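Local atomic coordinates of TerD domain-containing protein (Streptomyces coelicolor A3, PDB entry 2QZ7), a protein that is of unknown function but belongs to the TerD family, named for tellurium resistance, and binds sodium ions in the crystal. Residues A[118-121]-A[122-126]; A[142-145]-A[146-149]. All blocks are in the same frame, centred on the assembly; numbering follows the deposited sequence.

Contact 1: A[118-121]-A[122-126]. With NA (sodium ion), chain E.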
loop_
_atom_site.group_PDB
_atom_site.type_symbol
_atom_site.label_atom_id
_atom_site.label_comp_id
_atom_site.label_asym_id
_atom_site.label_seq_id
_atom_site.Cartn_x
_atom_site.Cartn_y
_atom_site.Cartn_z
ATOM N N GLY A 118 -8.224 17.176 9.250
ATOM C CA GLY A 118 -8.763 17.848 8.065
ATOM C C GLY A 118 -8.425 17.150 6.750
ATOM O O GLY A 118 -7.502 16.315 6.695
ATOM N N HIS A 119 -9.168 17.512 5.697
ATOM C CA HIS A 119 -8.995 16.952 4.345
ATOM C C HIS A 119 -7.568 17.118 3.803
ATOM O O HIS A 119 -7.130 18.237 3.534
ATOM C CB HIS A 119 -10.035 17.537 3.363
ATOM C CG HIS A 119 -9.851 17.106 1.933
ATOM N ND1 HIS A 119 -10.103 15.820 1.495
ATOM C CD2 HIS A 119 -9.444 17.799 0.843
ATOM C CE1 HIS A 119 -9.858 15.739 0.200
ATOM N NE2 HIS A 119 -9.456 16.928 -0.219
ATOM N N LYS A 120 -6.854 16.000 3.637
ATOM C CA LYS A 120 -5.438 16.074 3.264
ATOM C C LYS A 120 -5.074 15.101 2.127
ATOM O O LYS A 120 -5.348 13.905 2.196
ATOM C CB LYS A 120 -4.574 15.855 4.507
ATOM C CG LYS A 120 -3.087 16.103 4.343
ATOM C CD LYS A 120 -2.304 15.578 5.555
ATOM C CE LYS A 120 -2.410 16.552 6.747
ATOM N NZ LYS A 120 -1.667 16.040 7.963
ATOM N N THR A 121 -4.468 15.637 1.070
ATOM C CA THR A 121 -4.157 14.850 -0.125
ATOM C C THR A 121 -2.630 14.716 -0.296
ATOM O O THR A 121 -1.863 15.316 0.457
ATOM C CB THR A 121 -4.757 15.500 -1.372
ATOM O OG1 THR A 121 -4.051 16.714 -1.644
ATOM C CG2 THR A 121 -6.264 15.828 -1.182
ATOM N N PHE A 122 -2.206 13.936 -1.292
ATOM C CA PHE A 122 -0.792 13.727 -1.604
ATOM C C PHE A 122 -0.094 15.014 -2.023
ATOM O O PHE A 122 1.130 15.160 -1.814
ATOM C CB PHE A 122 -0.616 12.628 -2.667
ATOM C CG PHE A 122 -0.860 11.242 -2.137
ATOM C CD1 PHE A 122 0.140 10.563 -1.450
ATOM C CD2 PHE A 122 -2.099 10.616 -2.312
ATOM C CE1 PHE A 122 -0.099 9.275 -0.929
ATOM C CE2 PHE A 122 -2.358 9.357 -1.814
ATOM C CZ PHE A 122 -1.338 8.652 -1.118
ATOM N N ASP A 123 -0.873 15.930 -2.602
ATOM C CA ASP A 123 -0.394 17.267 -3.011
ATOM C C ASP A 123 -0.071 18.173 -1.830
ATOM O O ASP A 123 0.777 19.045 -1.955
ATOM C CB ASP A 123 -1.398 17.973 -3.925
ATOM C CG ASP A 123 -0.747 19.056 -4.763
ATOM O OD1 ASP A 123 0.269 18.739 -5.435
ATOM O OD2 ASP A 123 -1.218 20.219 -4.734
ATOM N N ASP A 124 -0.758 17.958 -0.702
ATOM C CA ASP A 124 -0.503 18.661 0.570
ATOM C C ASP A 124 0.761 18.206 1.333
ATOM O O ASP A 124 1.120 18.824 2.339
ATOM C CB ASP A 124 -1.705 18.508 1.510
ATOM C CG ASP A 124 -3.000 18.997 0.888
ATOM O OD1 ASP A 124 -3.011 20.094 0.280
ATOM O OD2 ASP A 124 -4.021 18.295 1.018
ATOM N N VAL A 125 1.412 17.136 0.879
ATOM C CA VAL A 125 2.516 16.523 1.642
ATOM C C VAL A 125 3.765 16.429 0.751
ATOM O O VAL A 125 3.722 15.794 -0.321
ATOM C CB VAL A 125 2.157 15.085 2.197
ATOM C CG1 VAL A 125 3.266 14.565 3.149
ATOM C CG2 VAL A 125 0.791 15.064 2.904
ATOM N N SER A 126 4.869 17.056 1.177
ATOM C CA SER A 126 6.057 17.155 0.314
ATOM C C SER A 126 6.945 15.907 0.296
ATOM O O SER A 126 7.081 15.179 1.298
ATOM C CB SER A 126 6.847 18.482 0.500
ATOM O OG SER A 126 7.008 18.860 1.850
HETATM NA NA NA E . 3.159 14.872 -2.439
HETATM O O HOH W 1 2.485 14.216 -4.419
#
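Thr121 and Asp124 close a single turn in which the backbone of 122-124 takes helical angles without regular helical bonding, a weak bond running from Asp124 N to Thr121 O (3.1 Å). The turn lies in the loop between strands 104-113 and 129-134, which belong to different sheets of the TerD domain, and it carries a sodium site. The Asp124 side chain folds back over the start of the turn: with CG beside its own backbone N (chi1 -56°), OD2 comes within 2.7 Å of Thr121 N. That bond is nearly straight, 171° at the hydrogen, and uses the anti side of the oxygen, with the donor 24° out of the carboxylate plane. Asp124 OD2 is also 3.1 Å from Thr121 OG1, and the hydroxyl is hydrogen-bonded to the carbonyl of Ala148. The methylenes of Lys120 cross the aspartate obliquely, CG lying 4.0 Å from Asp124 CB, while the next carbon, CD, reaches Val125 CG2. The same valine methyl rests against Thr121 O. The Phe122 side chain packs on Val111 and Ile113 of strand 104-113. The turn brings two main-chain oxygens round to one cation, and Thr128 supplies a further ligand from just beyond the segment. Sodium is held by Phe122 O at 2.1 Å, by Val125 O at 2.4 Å and by a water whose oxygen stands 2.2 Å from the metal.

Contact 2: A[142-145]-A[146-149]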
loop_
_atom_site.group_PDB
_atom_site.type_symbol
_atom_site.label_atom_id
_atom_site.label_comp_id
_atom_site.label_asym_id
_atom_site.label_seq_id
_atom_site.Cartn_x
_atom_site.Cartn_y
_atom_site.Cartn_z
ATOM N N ASP A 142 7.262 5.887 -7.579
ATOM C CA ASP A 142 6.233 6.909 -7.804
ATOM C C ASP A 142 6.228 8.031 -6.756
ATOM O O ASP A 142 6.429 7.783 -5.576
ATOM C CB ASP A 142 4.861 6.258 -7.779
ATOM C CG ASP A 142 3.886 6.927 -8.710
ATOM O OD1 ASP A 142 3.093 7.781 -8.253
ATOM O OD2 ASP A 142 3.904 6.580 -9.906
ATOM N N GLY A 143 5.916 9.247 -7.192
ATOM C CA GLY A 143 5.759 10.382 -6.290
ATOM C C GLY A 143 4.328 10.841 -6.085
ATOM O O GLY A 143 4.091 11.936 -5.550
ATOM N N PHE A 144 3.376 10.022 -6.544
ATOM C CA PHE A 144 1.932 10.269 -6.385
ATOM C C PHE A 144 1.408 11.499 -7.137
ATOM O O PHE A 144 0.339 12.047 -6.795
ATOM C CB PHE A 144 1.522 10.336 -4.907
ATOM C CG PHE A 144 1.896 9.097 -4.092
ATOM C CD1 PHE A 144 1.047 7.989 -4.050
ATOM C CD2 PHE A 144 3.083 9.066 -3.359
ATOM C CE1 PHE A 144 1.361 6.856 -3.291
ATOM C CE2 PHE A 144 3.424 7.947 -2.599
ATOM C CZ PHE A 144 2.552 6.840 -2.559
ATOM N N GLU A 145 2.143 11.911 -8.173
ATOM C CA GLU A 145 1.782 13.075 -8.960
ATOM C C GLU A 145 0.451 12.864 -9.665
ATOM O O GLU A 145 -0.349 13.788 -9.778
ATOM C CB GLU A 145 2.880 13.404 -9.972
ATOM C CG GLU A 145 4.208 13.839 -9.321
ATOM C CD GLU A 145 5.236 12.697 -9.201
ATOM O OE1 GLU A 145 4.857 11.490 -9.294
ATOM O OE2 GLU A 145 6.438 13.032 -9.020
ATOM N N ARG A 146 0.208 11.634 -10.108
ATOM C CA ARG A 146 -1.007 11.303 -10.834
ATOM C C ARG A 146 -2.251 11.300 -9.958
ATOM O O ARG A 146 -3.375 11.338 -10.462
ATOM C CB ARG A 146 -0.848 9.945 -11.508
ATOM C CG ARG A 146 -0.125 10.035 -12.847
ATOM C CD ARG A 146 0.178 8.649 -13.393
ATOM N NE ARG A 146 1.028 7.844 -12.497
ATOM C CZ ARG A 146 1.189 6.534 -12.636
ATOM N NH1 ARG A 146 0.557 5.899 -13.614
ATOM N NH2 ARG A 146 1.987 5.863 -11.826
ATOM N N VAL A 147 -2.033 11.234 -8.649
ATOM C CA VAL A 147 -3.099 11.142 -7.671
ATOM C C VAL A 147 -2.954 12.266 -6.627
ATOM O O VAL A 147 -3.233 12.057 -5.439
ATOM C CB VAL A 147 -3.186 9.695 -7.001
ATOM C CG1 VAL A 147 -3.630 8.659 -8.032
ATOM C CG2 VAL A 147 -1.856 9.263 -6.332
ATOM N N ALA A 148 -2.534 13.452 -7.092
ATOM C CA ALA A 148 -2.306 14.630 -6.233
ATOM C C ALA A 148 -3.520 14.999 -5.384
ATOM O O ALA A 148 -3.363 15.380 -4.219
ATOM C CB ALA A 148 -1.860 15.848 -7.067
ATOM N N GLY A 149 -4.721 14.874 -5.966
ATOM C CA GLY A 149 -5.972 15.175 -5.260
ATOM C C GLY A 149 -6.530 14.104 -4.316
ATOM O O GLY A 149 -7.542 14.327 -3.659
#
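Asp142 and Arg146 are joined by a salt bridge in which Arg146 NH2 gives a hydrogen to Asp142 OD2 at 2.8 Å. The oxygen is approached on its syn side, 30° out of the carboxylate plane, yet it lies close to the guanidinium plane, at that group's edge; the two flat groups are turned 41° from each other. A bend at chi3 (-60°) brings the end of the arginine round to the aspartate, and NH2 has a second acidic partner in Glu170, so two carboxylates share one nitrogen and probably offset the arginine's charge. The other aspartate oxygen serves the backbone. Asp142 OD1 accepts from Phe144 N at 2.8 Å, on the anti side, forming an Asx turn where the chain leaves edge strand 137-142 for the loop leading to strand 152-160 of the other sheet. Glu145 OE1 receives a weak bond from Gly143 N (3.3 Å). Further on, the main chain makes a tight turn: Val147 N bonds to Phe144 O at 3.1 Å, and Ala148 N bonds weakly to Glu145 O. Apolar contact comes from Val147, whose CG2 meets Phe144 CB at 3.8 Å and lies at the edge of the phenyl ring, 3.9 Å from CD1. The valine also packs on Ala153 and Val172 of the neighbouring strands, while the ring of Phe144 reaches Val130 and Val155.

Contacts 1 and 2 follow each other along the chain, on either side of strands 129-134 and 137-142, and their centres lie 11 Å apart. The turns touch directly: Ala148 O probably accepts a hydrogen bond from Asp123 N at 3.0 Å, and Thr121 CG2 packs 3.2 Å from Gly149 O. On the inner side the rings of Phe122 and Phe144 stack, Phe122 CD1 coming to 3.5 Å from Phe144 CG. Both contacts border one sodium site. Contact 1 supplies two of its oxygens, whereas contact 2 places the Phe144 side chain about 5 Å from the same ion (nearest atoms) and Gly143 O in a weak hydrogen bond with the metal ligand Thr128.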